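Local coordinates for penaeus monodon metallodensovirus major capsid protein (PDB 6WH7), which forms the shell of a small icosahedral shrimp densovirus capsid, sixty copies assembling into the particle that presumably encloses and protects the viral genome, at residues Y60-K65 with H107-M112; K117-T122 with I297-R302. All coordinates share one frame; numbering follows the deposited sequence.

Contact 1: Y60-K65 with H107-M112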
loop_
_atom_site.group_PDB
_atom_site.type_symbol
_atom_site.label_atom_id
_atom_site.label_comp_id
_atom_site.label_asym_id
_atom_site.label_seq_id
_atom_site.Cartn_x
_atom_site.Cartn_y
_atom_site.Cartn_z
ATOM N N TYR A 60 57.316 -61.063 -20.780
ATOM C CA TYR A 60 56.324 -61.614 -21.679
ATOM C C TYR A 60 55.667 -62.810 -21.019
ATOM O O TYR A 60 56.306 -63.555 -20.278
ATOM C CB TYR A 60 56.958 -62.042 -22.984
ATOM C CG TYR A 60 57.680 -60.950 -23.704
ATOM C CD1 TYR A 60 57.034 -60.152 -24.620
ATOM C CD2 TYR A 60 59.016 -60.715 -23.458
ATOM C CE1 TYR A 60 57.699 -59.159 -25.272
ATOM C CE2 TYR A 60 59.678 -59.723 -24.096
ATOM C CZ TYR A 60 59.025 -58.951 -25.008
ATOM O OH TYR A 60 59.702 -57.953 -25.656
ATOM N N ARG A 61 54.386 -62.999 -21.298
ATOM C CA ARG A 61 53.592 -64.026 -20.646
ATOM C C ARG A 61 53.073 -65.013 -21.670
ATOM O O ARG A 61 52.538 -64.618 -22.708
ATOM C CB ARG A 61 52.442 -63.400 -19.872
ATOM C CG ARG A 61 52.930 -62.628 -18.690
ATOM C CD ARG A 61 51.842 -61.870 -17.997
ATOM N NE ARG A 61 52.385 -61.173 -16.838
ATOM C CZ ARG A 61 53.041 -60.020 -16.904
ATOM N NH1 ARG A 61 53.243 -59.434 -18.074
ATOM N NH2 ARG A 61 53.503 -59.457 -15.798
ATOM N N THR A 62 53.246 -66.293 -21.378
ATOM C CA THR A 62 52.708 -67.361 -22.193
ATOM C C THR A 62 52.124 -68.416 -21.276
ATOM O O THR A 62 52.284 -68.370 -20.058
ATOM C CB THR A 62 53.763 -67.987 -23.100
ATOM O OG1 THR A 62 53.123 -68.894 -24.002
ATOM C CG2 THR A 62 54.781 -68.749 -22.290
ATOM N N ALA A 63 51.414 -69.360 -21.871
ATOM C CA ALA A 63 50.905 -70.494 -21.131
ATOM C C ALA A 63 51.109 -71.748 -21.956
ATOM O O ALA A 63 51.419 -71.695 -23.145
ATOM C CB ALA A 63 49.429 -70.323 -20.769
ATOM N N ILE A 64 50.952 -72.887 -21.296
ATOM C CA ILE A 64 50.857 -74.179 -21.950
ATOM C C ILE A 64 49.583 -74.822 -21.438
ATOM O O ILE A 64 49.483 -75.151 -20.252
ATOM C CB ILE A 64 52.069 -75.069 -21.672
ATOM C CG1 ILE A 64 53.311 -74.477 -22.327
ATOM C CG2 ILE A 64 51.812 -76.473 -22.159
ATOM C CD1 ILE A 64 54.574 -75.147 -21.928
ATOM N N LYS A 65 48.608 -74.991 -22.318
ATOM C CA LYS A 65 47.338 -75.605 -21.977
ATOM C C LYS A 65 47.285 -76.968 -22.641
ATOM O O LYS A 65 47.473 -77.072 -23.853
ATOM C CB LYS A 65 46.173 -74.728 -22.424
ATOM C CG LYS A 65 46.117 -73.418 -21.688
ATOM C CD LYS A 65 45.165 -72.440 -22.314
ATOM C CE LYS A 65 43.746 -72.931 -22.241
ATOM N NZ LYS A 65 42.810 -71.952 -22.845
ATOM N N HIS A 107 55.825 -79.400 -24.823
ATOM C CA HIS A 107 55.116 -78.447 -25.650
ATOM C C HIS A 107 56.120 -77.508 -26.298
ATOM O O HIS A 107 57.195 -77.249 -25.757
ATOM C CB HIS A 107 54.109 -77.674 -24.807
ATOM C CG HIS A 107 53.117 -76.897 -25.607
ATOM N ND1 HIS A 107 53.391 -75.656 -26.130
ATOM C CD2 HIS A 107 51.845 -77.183 -25.961
ATOM C CE1 HIS A 107 52.332 -75.212 -26.781
ATOM N NE2 HIS A 107 51.381 -76.120 -26.693
ATOM N N LYS A 108 55.781 -77.011 -27.484
ATOM C CA LYS A 108 56.753 -76.208 -28.209
ATOM C C LYS A 108 56.941 -74.831 -27.600
ATOM O O LYS A 108 58.003 -74.233 -27.783
ATOM C CB LYS A 108 56.364 -76.075 -29.673
ATOM C CG LYS A 108 56.443 -77.364 -30.420
ATOM C CD LYS A 108 56.265 -77.161 -31.883
ATOM C CE LYS A 108 57.474 -76.469 -32.446
ATOM N NZ LYS A 108 58.690 -77.298 -32.320
ATOM N N ASN A 109 55.945 -74.310 -26.887
ATOM C CA ASN A 109 56.153 -73.055 -26.181
ATOM C C ASN A 109 57.202 -73.192 -25.101
ATOM O O ASN A 109 57.861 -72.210 -24.754
ATOM C CB ASN A 109 54.854 -72.548 -25.571
ATOM C CG ASN A 109 53.974 -71.885 -26.576
ATOM O OD1 ASN A 109 54.438 -71.434 -27.614
ATOM N ND2 ASN A 109 52.697 -71.794 -26.271
ATOM N N TYR A 110 57.377 -74.389 -24.555
ATOM C CA TYR A 110 58.402 -74.542 -23.542
ATOM C C TYR A 110 59.785 -74.622 -24.163
ATOM O O TYR A 110 60.720 -73.983 -23.678
ATOM C CB TYR A 110 58.145 -75.772 -22.688
ATOM C CG TYR A 110 59.158 -75.854 -21.592
ATOM C CD1 TYR A 110 59.052 -75.037 -20.489
ATOM C CD2 TYR A 110 60.241 -76.708 -21.676
ATOM C CE1 TYR A 110 59.968 -75.076 -19.496
ATOM C CE2 TYR A 110 61.169 -76.756 -20.679
ATOM C CZ TYR A 110 61.024 -75.933 -19.592
ATOM O OH TYR A 110 61.928 -75.956 -18.574
ATOM N N SER A 111 59.938 -75.408 -25.229
ATOM C CA SER A 111 61.211 -75.462 -25.932
ATOM C C SER A 111 61.659 -74.086 -26.378
ATOM O O SER A 111 62.853 -73.865 -26.594
ATOM C CB SER A 111 61.104 -76.389 -27.135
ATOM O OG SER A 111 60.827 -77.713 -26.716
ATOM N N MET A 112 60.719 -73.164 -26.532
ATOM C CA MET A 112 61.043 -71.781 -26.822
ATOM C C MET A 112 61.463 -71.012 -25.578
ATOM O O MET A 112 62.397 -70.208 -25.634
ATOM C CB MET A 112 59.851 -71.108 -27.468
ATOM C CG MET A 112 60.020 -69.647 -27.497
ATOM S SD MET A 112 58.805 -68.842 -28.491
ATOM C CE MET A 112 59.108 -67.184 -27.930
#

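Contact 2: K117-T122 with I297-R302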
loop_
_atom_site.group_PDB
_atom_site.type_symbol
_atom_site.label_atom_id
_atom_site.label_comp_id
_atom_site.label_asym_id
_atom_site.label_seq_id
_atom_site.Cartn_x
_atom_site.Cartn_y
_atom_site.Cartn_z
ATOM N N LYS A 117 66.150 -65.685 -22.373
ATOM C CA LYS A 117 67.164 -65.551 -21.339
ATOM C C LYS A 117 66.679 -66.147 -20.028
ATOM O O LYS A 117 67.421 -66.866 -19.350
ATOM C CB LYS A 117 67.554 -64.094 -21.137
ATOM C CG LYS A 117 68.717 -63.994 -20.196
ATOM C CD LYS A 117 69.183 -62.604 -19.962
ATOM C CE LYS A 117 70.241 -62.636 -18.900
ATOM N NZ LYS A 117 71.401 -63.451 -19.338
ATOM N N ALA A 118 65.433 -65.869 -19.665
ATOM C CA ALA A 118 64.861 -66.307 -18.408
ATOM C C ALA A 118 63.404 -66.665 -18.620
ATOM O O ALA A 118 62.747 -66.143 -19.519
ATOM C CB ALA A 118 64.960 -65.223 -17.348
ATOM N N HIS A 119 62.906 -67.561 -17.777
ATOM C CA HIS A 119 61.500 -67.922 -17.784
ATOM C C HIS A 119 61.085 -68.243 -16.364
ATOM O O HIS A 119 61.909 -68.619 -15.532
ATOM C CB HIS A 119 61.214 -69.109 -18.705
ATOM C CG HIS A 119 61.922 -70.359 -18.308
ATOM N ND1 HIS A 119 61.457 -71.197 -17.325
ATOM C CD2 HIS A 119 63.079 -70.901 -18.747
ATOM C CE1 HIS A 119 62.289 -72.211 -17.186
ATOM N NE2 HIS A 119 63.282 -72.055 -18.037
ATOM N N ARG A 120 59.801 -68.070 -16.089
ATOM C CA ARG A 120 59.343 -68.254 -14.749
ATOM C C ARG A 120 57.945 -68.852 -14.761
ATOM O O ARG A 120 57.115 -68.438 -15.576
ATOM C CB ARG A 120 59.382 -66.899 -14.044
ATOM C CG ARG A 120 58.941 -66.898 -12.649
ATOM C CD ARG A 120 59.284 -65.593 -12.005
ATOM N NE ARG A 120 58.669 -64.436 -12.621
ATOM C CZ ARG A 120 59.028 -63.196 -12.335
ATOM N NH1 ARG A 120 59.980 -62.984 -11.447
ATOM N NH2 ARG A 120 58.432 -62.174 -12.922
ATOM N N PRO A 121 57.657 -69.808 -13.875
ATOM C CA PRO A 121 56.409 -70.572 -14.001
ATOM C C PRO A 121 55.137 -69.838 -13.615
ATOM O O PRO A 121 54.075 -70.247 -14.088
ATOM C CB PRO A 121 56.652 -71.771 -13.081
ATOM C CG PRO A 121 58.099 -71.921 -13.065
ATOM C CD PRO A 121 58.636 -70.533 -13.058
ATOM N N THR A 122 55.181 -68.849 -12.723
ATOM C CA THR A 122 53.997 -68.128 -12.241
ATOM C C THR A 122 52.816 -69.049 -11.945
ATOM O O THR A 122 52.986 -70.079 -11.294
ATOM C CB THR A 122 53.565 -67.036 -13.215
ATOM O OG1 THR A 122 53.169 -67.614 -14.453
ATOM C CG2 THR A 122 54.703 -66.102 -13.465
ATOM N N ILE A 297 49.648 -74.079 -17.336
ATOM C CA ILE A 297 50.754 -73.434 -16.647
ATOM C C ILE A 297 51.077 -72.155 -17.396
ATOM O O ILE A 297 51.249 -72.173 -18.617
ATOM C CB ILE A 297 51.980 -74.358 -16.543
ATOM C CG1 ILE A 297 53.095 -73.676 -15.763
ATOM C CG2 ILE A 297 52.436 -74.827 -17.909
ATOM C CD1 ILE A 297 54.173 -74.606 -15.354
ATOM N N GLU A 298 51.125 -71.046 -16.677
ATOM C CA GLU A 298 51.301 -69.729 -17.269
ATOM C C GLU A 298 52.731 -69.283 -17.032
ATOM O O GLU A 298 53.098 -68.972 -15.906
ATOM C CB GLU A 298 50.329 -68.730 -16.658
ATOM C CG GLU A 298 48.881 -69.023 -16.915
ATOM C CD GLU A 298 47.976 -68.016 -16.251
ATOM O OE1 GLU A 298 48.488 -67.190 -15.469
ATOM O OE2 GLU A 298 46.754 -68.049 -16.501
ATOM N N PHE A 299 53.528 -69.205 -18.084
ATOM C CA PHE A 299 54.911 -68.784 -17.936
ATOM C C PHE A 299 55.088 -67.300 -18.198
ATOM O O PHE A 299 54.414 -66.717 -19.046
ATOM C CB PHE A 299 55.820 -69.562 -18.875
ATOM C CG PHE A 299 56.025 -70.977 -18.479
ATOM C CD1 PHE A 299 57.025 -71.314 -17.598
ATOM C CD2 PHE A 299 55.233 -71.971 -18.998
ATOM C CE1 PHE A 299 57.228 -72.610 -17.243
ATOM C CE2 PHE A 299 55.438 -73.266 -18.644
ATOM C CZ PHE A 299 56.436 -73.587 -17.766
ATOM N N GLU A 300 55.989 -66.692 -17.446
ATOM C CA GLU A 300 56.578 -65.418 -17.811
ATOM C C GLU A 300 57.973 -65.672 -18.345
ATOM O O GLU A 300 58.728 -66.459 -17.776
ATOM C CB GLU A 300 56.657 -64.466 -16.623
ATOM C CG GLU A 300 55.336 -63.952 -16.152
ATOM C CD GLU A 300 55.471 -63.088 -14.928
ATOM O OE1 GLU A 300 56.569 -63.051 -14.344
ATOM O OE2 GLU A 300 54.475 -62.441 -14.548
ATOM N N PHE A 301 58.315 -65.019 -19.442
ATOM C CA PHE A 301 59.671 -65.105 -19.940
ATOM C C PHE A 301 60.186 -63.714 -20.250
ATOM O O PHE A 301 59.448 -62.731 -20.273
ATOM C CB PHE A 301 59.783 -66.024 -21.158
ATOM C CG PHE A 301 58.955 -65.608 -22.328
ATOM C CD1 PHE A 301 59.491 -64.827 -23.326
ATOM C CD2 PHE A 301 57.642 -66.014 -22.439
ATOM C CE1 PHE A 301 58.738 -64.467 -24.406
ATOM C CE2 PHE A 301 56.885 -65.647 -23.515
ATOM C CZ PHE A 301 57.430 -64.880 -24.501
ATOM N N ARG A 302 61.490 -63.655 -20.460
ATOM C CA ARG A 302 62.208 -62.403 -20.559
ATOM C C ARG A 302 63.333 -62.592 -21.561
ATOM O O ARG A 302 63.894 -63.681 -21.679
ATOM C CB ARG A 302 62.694 -61.982 -19.172
ATOM C CG ARG A 302 63.618 -60.832 -19.148
ATOM C CD ARG A 302 63.954 -60.432 -17.737
ATOM N NE ARG A 302 62.932 -59.597 -17.128
ATOM C CZ ARG A 302 62.992 -59.148 -15.884
ATOM N NH1 ARG A 302 64.004 -59.486 -15.110
ATOM N NH2 ARG A 302 62.041 -58.369 -15.411
#

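Contact 1: Y60-K65 with H107-M112
I64 packs its branched side chain into the first turn of helix 108-113, where H107, N109 and Y110 receive it. The helix packs against the side of strand 59-75 to which T62 and I64 point, close to the edge that faces away from strand 287-302; the strand is one of those of what is, as in other parvoviruses, a jelly-roll capsid protein. The axes of the two segments approach to 8.6 Å and run at 142° to each other, closer to antiparallel than to perpendicular. CG2 of I64 approaches the H107 imidazole obliquely and rests 3.7 Å from H107 CB, while CD1 reaches on to Y110 CB at 3.7 Å. CG1, held beside the backbone N, brings the chain alongside N109 CB. Farther back along the strand, T62 OG1 lies 3.7 Å from N109 ND2, and that same amide nitrogen gives a weak hydrogen bond to A63 O at 3.4 Å. The other end of the amide, OD1, is held by W304 of a neighbouring subunit, so N109 spans the strand and the subunit interface. A63 O also receives Q306 NE2 of that neighbouring subunit. Y110 turns its ring away from the strand to meet Y234 edge-to-face and bonds to the Y234 backbone nitrogen through its hydroxyl. The imidazole beside I64 is held in part by the helix start. H107 is the N-cap residue; with CG anti to the backbone N (chi1 -167°), its ND1 accepts the N109 backbone N-H at 3.0 Å, the donor lying 18° out of the ring plane.

Contact 2: K117-T122 with I297-R302
E300 OE1 is gripped twice by the guanidinium of R120: NH2 meets it at 2.5 Å, nearly along its C-O axis and within the guanidinium plane, and NE adds a weak bond at 3.0 Å. The two side chains run side by side in the same direction from a hydrogen-bonded antiparallel pair, yet the carboxylate is turned 54° from the guanidinium, and the shared oxygen sits at the guanidinium edge. A bend at chi3 (61°) in the otherwise extended R120 chain swings the guanidinium over to this oxygen. W229 also meets R120 in a cation-pi contact, while CG2 of T122, whose placement is less certain, lies near E300.

Beneath the salt bridge the backbones pair antiparallel. E300 N bonds to R120 O at 2.8 Å, and R120 N returns the bond to E300 O. Toward the far end R302 N donates to A118 O at 2.9 Å, whereas R302 O receives two weak bonds, from K117 N and A118 N; both residues thus face R302 in a classic beta bulge. H119 and F301, the non-hydrogen-bonded pair, turn to the other face of the sheet, where their CB atoms lie 4.2 Å apart and the H119 ring turns away to bond S232 O through NE2. On that side P121 packs CB against F299 CE1 at 4.3 Å.

The pair forms part of an antiparallel sheet: strand 59-75 flanks 297-302 across from 117-122, strand 229-230 hydrogen-bonds through F230 to the backbone of H119 and meets the side chains of A118, H119, P121 and R302, and M88 of helix 88-92 touches P121, I297 and F299.

In the fold
Contacts 1 and 2 have centres about 8 Å apart and lie on the same side of the chain's centre. They meet through the pairing of strands 59-75 and 287-302: Y60 O and F301 N, 2.6 Å apart, probably form a hydrogen bond, as do T62 N and F299 O. Strand 287-302 thus lies between strands 59-75 and 118-135 in one antiparallel sheet, with helix 108-113 against strand 59-75 near its outer edge. Along the chain contact 1 closes before contact 2 opens, and its helix is followed, after a short link, by strand 118-135. Strand 287-302 joins from far along the sequence, so distant segments knit this sheet, which also borders other capsid subunits.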